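Local coordinates for TATA-box-binding protein (Methanococcus jannaschii, PDB 2Z8U) that probably binds the TATA box of archaeal promoters as a general transcription factor, helping RNA polymerase to initiate transcription near that element, at residues K77-I88 and I99-Q107. Residues are numbered along the deposited sequence; the frame is centred on the assembly and turned at random.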
loop_
_atom_site.group_PDB
_atom_site.type_symbol
_atom_site.label_atom_id
_atom_site.label_comp_id
_atom_site.label_asym_id
_atom_site.label_seq_id
_atom_site.Cartn_x
_atom_site.Cartn_y
_atom_site.Cartn_z
ATOM N N LYS B 77 -9.154 21.987 32.168
ATOM C CA LYS B 77 -8.990 23.210 31.378
ATOM C C LYS B 77 -8.733 24.420 32.253
ATOM O O LYS B 77 -7.890 25.244 31.926
ATOM C CB LYS B 77 -10.231 23.460 30.500
ATOM C CG LYS B 77 -10.121 24.695 29.602
ATOM C CD LYS B 77 -11.449 24.958 28.933
ATOM C CE LYS B 77 -11.632 26.424 28.579
ATOM N NZ LYS B 77 -13.028 26.651 28.106
ATOM N N GLU B 78 -9.467 24.533 33.369
ATOM C CA GLU B 78 -9.322 25.689 34.247
ATOM C C GLU B 78 -7.971 25.725 34.908
ATOM O O GLU B 78 -7.379 26.804 35.014
ATOM C CB GLU B 78 -10.437 25.774 35.322
ATOM C CG GLU B 78 -11.825 26.087 34.766
ATOM C CD GLU B 78 -12.421 24.916 34.023
ATOM O OE1 GLU B 78 -11.958 23.780 34.244
ATOM O OE2 GLU B 78 -13.342 25.129 33.208
ATOM N N GLU B 79 -7.491 24.566 35.374
ATOM C CA GLU B 79 -6.163 24.507 35.969
ATOM C C GLU B 79 -5.079 24.961 34.975
ATOM O O GLU B 79 -4.144 25.705 35.338
ATOM C CB GLU B 79 -5.830 23.113 36.460
ATOM C CG GLU B 79 -4.431 23.032 37.062
ATOM C CD GLU B 79 -4.175 21.749 37.790
ATOM O OE1 GLU B 79 -4.358 21.713 39.028
ATOM O OE2 GLU B 79 -3.812 20.768 37.121
ATOM N N ALA B 80 -5.210 24.480 33.738
ATOM C CA ALA B 80 -4.323 24.870 32.652
ATOM C C ALA B 80 -4.388 26.380 32.415
ATOM O O ALA B 80 -3.359 27.014 32.294
ATOM C CB ALA B 80 -4.641 24.117 31.387
ATOM N N GLU B 81 -5.592 26.947 32.344
ATOM C CA GLU B 81 -5.732 28.399 32.109
ATOM C C GLU B 81 -5.067 29.240 33.212
ATOM O O GLU B 81 -4.440 30.281 32.938
ATOM C CB GLU B 81 -7.206 28.787 31.958
ATOM C CG GLU B 81 -7.365 30.283 31.544
ATOM C CD GLU B 81 -8.780 30.624 31.108
ATOM O OE1 GLU B 81 -9.556 29.687 30.793
ATOM O OE2 GLU B 81 -9.110 31.831 31.071
ATOM N N ILE B 82 -5.212 28.791 34.459
ATOM C CA ILE B 82 -4.562 29.454 35.590
ATOM C C ILE B 82 -3.041 29.472 35.415
ATOM O O ILE B 82 -2.419 30.525 35.562
ATOM C CB ILE B 82 -5.019 28.841 36.950
ATOM C CG1 ILE B 82 -6.490 29.202 37.184
ATOM C CG2 ILE B 82 -4.175 29.344 38.118
ATOM C CD1 ILE B 82 -7.196 28.400 38.277
ATOM N N ALA B 83 -2.464 28.310 35.082
ATOM C CA ALA B 83 -1.036 28.201 34.815
ATOM C C ALA B 83 -0.602 29.100 33.682
ATOM O O ALA B 83 0.409 29.788 33.803
ATOM C CB ALA B 83 -0.647 26.761 34.514
ATOM N N ILE B 84 -1.364 29.093 32.598
ATOM C CA ILE B 84 -1.038 29.924 31.422
ATOM C C ILE B 84 -1.092 31.410 31.796
ATOM O O ILE B 84 -0.177 32.161 31.482
ATOM C CB ILE B 84 -1.935 29.595 30.192
ATOM C CG1 ILE B 84 -1.565 28.214 29.639
ATOM C CG2 ILE B 84 -1.754 30.688 29.062
ATOM C CD1 ILE B 84 -2.648 27.547 28.692
ATOM N N LYS B 85 -2.134 31.835 32.509
ATOM C CA LYS B 85 -2.210 33.246 32.884
ATOM C C LYS B 85 -1.057 33.724 33.814
ATOM O O LYS B 85 -0.672 34.882 33.791
ATOM C CB LYS B 85 -3.603 33.618 33.393
ATOM C CG LYS B 85 -4.606 33.823 32.229
ATOM C CD LYS B 85 -6.061 33.668 32.634
ATOM C CE LYS B 85 -7.027 34.205 31.513
ATOM N NZ LYS B 85 -7.093 33.443 30.164
ATOM N N LYS B 86 -0.520 32.812 34.619
ATOM C CA LYS B 86 0.616 33.117 35.496
ATOM C C LYS B 86 1.859 33.403 34.677
ATOM O O LYS B 86 2.611 34.370 34.941
ATOM C CB LYS B 86 0.872 31.929 36.426
ATOM C CG LYS B 86 -0.069 31.898 37.628
ATOM C CD LYS B 86 0.223 30.733 38.568
ATOM C CE LYS B 86 -0.892 30.601 39.620
ATOM N NZ LYS B 86 -0.633 29.441 40.522
ATOM N N ILE B 87 2.070 32.556 33.667
ATOM C CA ILE B 87 3.167 32.753 32.697
ATOM C C ILE B 87 2.987 34.060 31.920
ATOM O O ILE B 87 3.958 34.817 31.761
ATOM C CB ILE B 87 3.292 31.527 31.756
ATOM C CG1 ILE B 87 3.579 30.246 32.580
ATOM C CG2 ILE B 87 4.302 31.771 30.627
ATOM C CD1 ILE B 87 4.977 30.138 33.173
ATOM N N ILE B 88 1.763 34.309 31.423
ATOM C CA ILE B 88 1.420 35.565 30.723
ATOM C C ILE B 88 1.773 36.810 31.567
ATOM O O ILE B 88 2.399 37.759 31.083
ATOM C CB ILE B 88 -0.097 35.564 30.286
ATOM C CG1 ILE B 88 -0.294 34.550 29.143
ATOM C CG2 ILE B 88 -0.593 36.989 29.914
ATOM C CD1 ILE B 88 -1.730 34.397 28.671
ATOM N N ILE B 99 -1.166 38.715 24.854
ATOM C CA ILE B 99 -2.609 38.824 24.972
ATOM C C ILE B 99 -2.909 38.393 26.408
ATOM O O ILE B 99 -2.486 37.320 26.814
ATOM C CB ILE B 99 -3.312 37.840 23.962
ATOM C CG1 ILE B 99 -3.016 38.256 22.510
ATOM C CG2 ILE B 99 -4.842 37.720 24.209
ATOM C CD1 ILE B 99 -3.518 37.249 21.443
ATOM N N GLU B 100 -3.633 39.212 27.166
ATOM C CA GLU B 100 -3.914 38.895 28.576
ATOM C C GLU B 100 -5.138 38.027 28.802
ATOM O O GLU B 100 -5.283 37.421 29.878
ATOM C CB GLU B 100 -4.080 40.176 29.384
ATOM C CG GLU B 100 -2.766 40.849 29.702
ATOM C CD GLU B 100 -2.937 41.888 30.760
ATOM O OE1 GLU B 100 -3.184 41.508 31.931
ATOM O OE2 GLU B 100 -2.835 43.084 30.415
ATOM N N ASN B 101 -6.023 37.993 27.803
ATOM C CA ASN B 101 -7.262 37.234 27.888
ATOM C C ASN B 101 -7.435 36.132 26.834
ATOM O O ASN B 101 -8.479 36.121 26.147
ATOM C CB ASN B 101 -8.460 38.185 27.822
ATOM C CG ASN B 101 -8.467 39.058 26.549
ATOM O OD1 ASN B 101 -7.417 39.303 25.922
ATOM N ND2 ASN B 101 -9.662 39.539 26.172
ATOM N N PRO B 102 -6.480 35.173 26.752
ATOM C CA PRO B 102 -6.572 34.212 25.650
ATOM C C PRO B 102 -7.636 33.156 25.913
ATOM O O PRO B 102 -7.906 32.822 27.072
ATOM C CB PRO B 102 -5.167 33.579 25.622
ATOM C CG PRO B 102 -4.720 33.602 27.040
ATOM C CD PRO B 102 -5.318 34.882 27.629
ATOM N N GLU B 103 -8.267 32.649 24.853
ATOM C CA GLU B 103 -9.210 31.553 25.007
ATOM C C GLU B 103 -8.471 30.212 25.000
ATOM O O GLU B 103 -7.672 29.929 24.099
ATOM C CB GLU B 103 -10.291 31.621 23.921
ATOM C CG GLU B 103 -11.202 30.439 23.938
ATOM C CD GLU B 103 -12.257 30.514 22.874
ATOM O OE1 GLU B 103 -12.210 31.446 22.053
ATOM O OE2 GLU B 103 -13.120 29.610 22.863
ATOM N N ILE B 104 -8.679 29.414 26.043
ATOM C CA ILE B 104 -8.010 28.135 26.172
ATOM C C ILE B 104 -8.869 27.037 25.508
ATOM O O ILE B 104 -10.031 26.876 25.881
ATOM C CB ILE B 104 -7.775 27.807 27.663
ATOM C CG1 ILE B 104 -7.056 28.967 28.390
ATOM C CG2 ILE B 104 -7.081 26.444 27.827
ATOM C CD1 ILE B 104 -5.768 29.449 27.780
ATOM N N LYS B 105 -8.303 26.315 24.535
ATOM C CA LYS B 105 -9.026 25.261 23.780
ATOM C C LYS B 105 -8.571 23.860 24.196
ATOM O O LYS B 105 -7.360 23.585 24.239
ATOM C CB LYS B 105 -8.791 25.453 22.263
ATOM C CG LYS B 105 -9.400 24.346 21.388
ATOM C CD LYS B 105 -9.635 24.879 19.991
ATOM C CE LYS B 105 -8.851 24.109 18.958
ATOM N NZ LYS B 105 -8.740 24.875 17.672
ATOM N N ILE B 106 -9.516 22.961 24.476
ATOM C CA ILE B 106 -9.140 21.586 24.780
ATOM C C ILE B 106 -8.729 20.873 23.497
ATOM O O ILE B 106 -9.477 20.865 22.536
ATOM C CB ILE B 106 -10.278 20.800 25.534
ATOM C CG1 ILE B 106 -10.404 21.316 26.976
ATOM C CG2 ILE B 106 -9.983 19.303 25.560
ATOM C CD1 ILE B 106 -11.754 20.925 27.653
ATOM N N GLN B 107 -7.529 20.299 23.491
ATOM C CA GLN B 107 -7.061 19.507 22.365
ATOM C C GLN B 107 -7.184 18.014 22.609
ATOM O O GLN B 107 -7.381 17.251 21.673
ATOM C CB GLN B 107 -5.609 19.811 22.042
ATOM C CG GLN B 107 -5.379 21.203 21.509
ATOM C CD GLN B 107 -5.987 21.408 20.131
ATOM O OE1 GLN B 107 -6.283 20.443 19.414
ATOM N NE2 GLN B 107 -6.191 22.669 19.761
HETATM O O HOH W 1 -10.627 29.876 27.903
#
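Helix residues 77-88 and the incoming segment 99-107 run antiparallel: CA of Lys77 lies 6.8 Å from CA of Ile106, and the pairing passes through Glu81 with Ile104 to Ile88 with Glu100. Ile104, whose CB points toward the helix, makes the central contacts, touching Lys77, Glu81 and Ile84. Its CG1 comes within 3.4 Å of Glu81 CG, while its CD1 meets Ile84 CD1 end to end and its CG2 packs on Lys77 CG. The extended Lys77 chain then passes over the backbone, its CE 3.2 Å from Ile104 O. Further along, Ile88 CD1 presses tightly on Pro102 CG (3.5 Å).

This is where the two TBP repeats join: residues 77-88 lie in the first, and the linker leads into strand 105-114 of the second, at the middle of the saddle-shaped antiparallel sheet. Ile104 also touches Val20 and Thr22 of strand 14-23, and is thus buried between that strand and the helix.

Polar links line the outer side. Glu81 sends CG anti to its N (chi1 -173°) and runs on extended, which carries its carboxylate past Ile104. OE1 accepts from a water that itself accepts from Ile104 N (2.7 Å). Lys85 NZ donates to Glu81 OE2 at 2.7 Å in a salt bridge. It arrives from above the carboxylate plane, 35° out of it. Cutting Glu81 back to an alanine would probably leave that water without its helix-side acceptor, deprive Lys85 of its charge partner and uncover part of Ile104 CG1. Lys85, bent at its last torsion (chi4 67°), brings the same NZ to 3.4 Å from Pro102 CD.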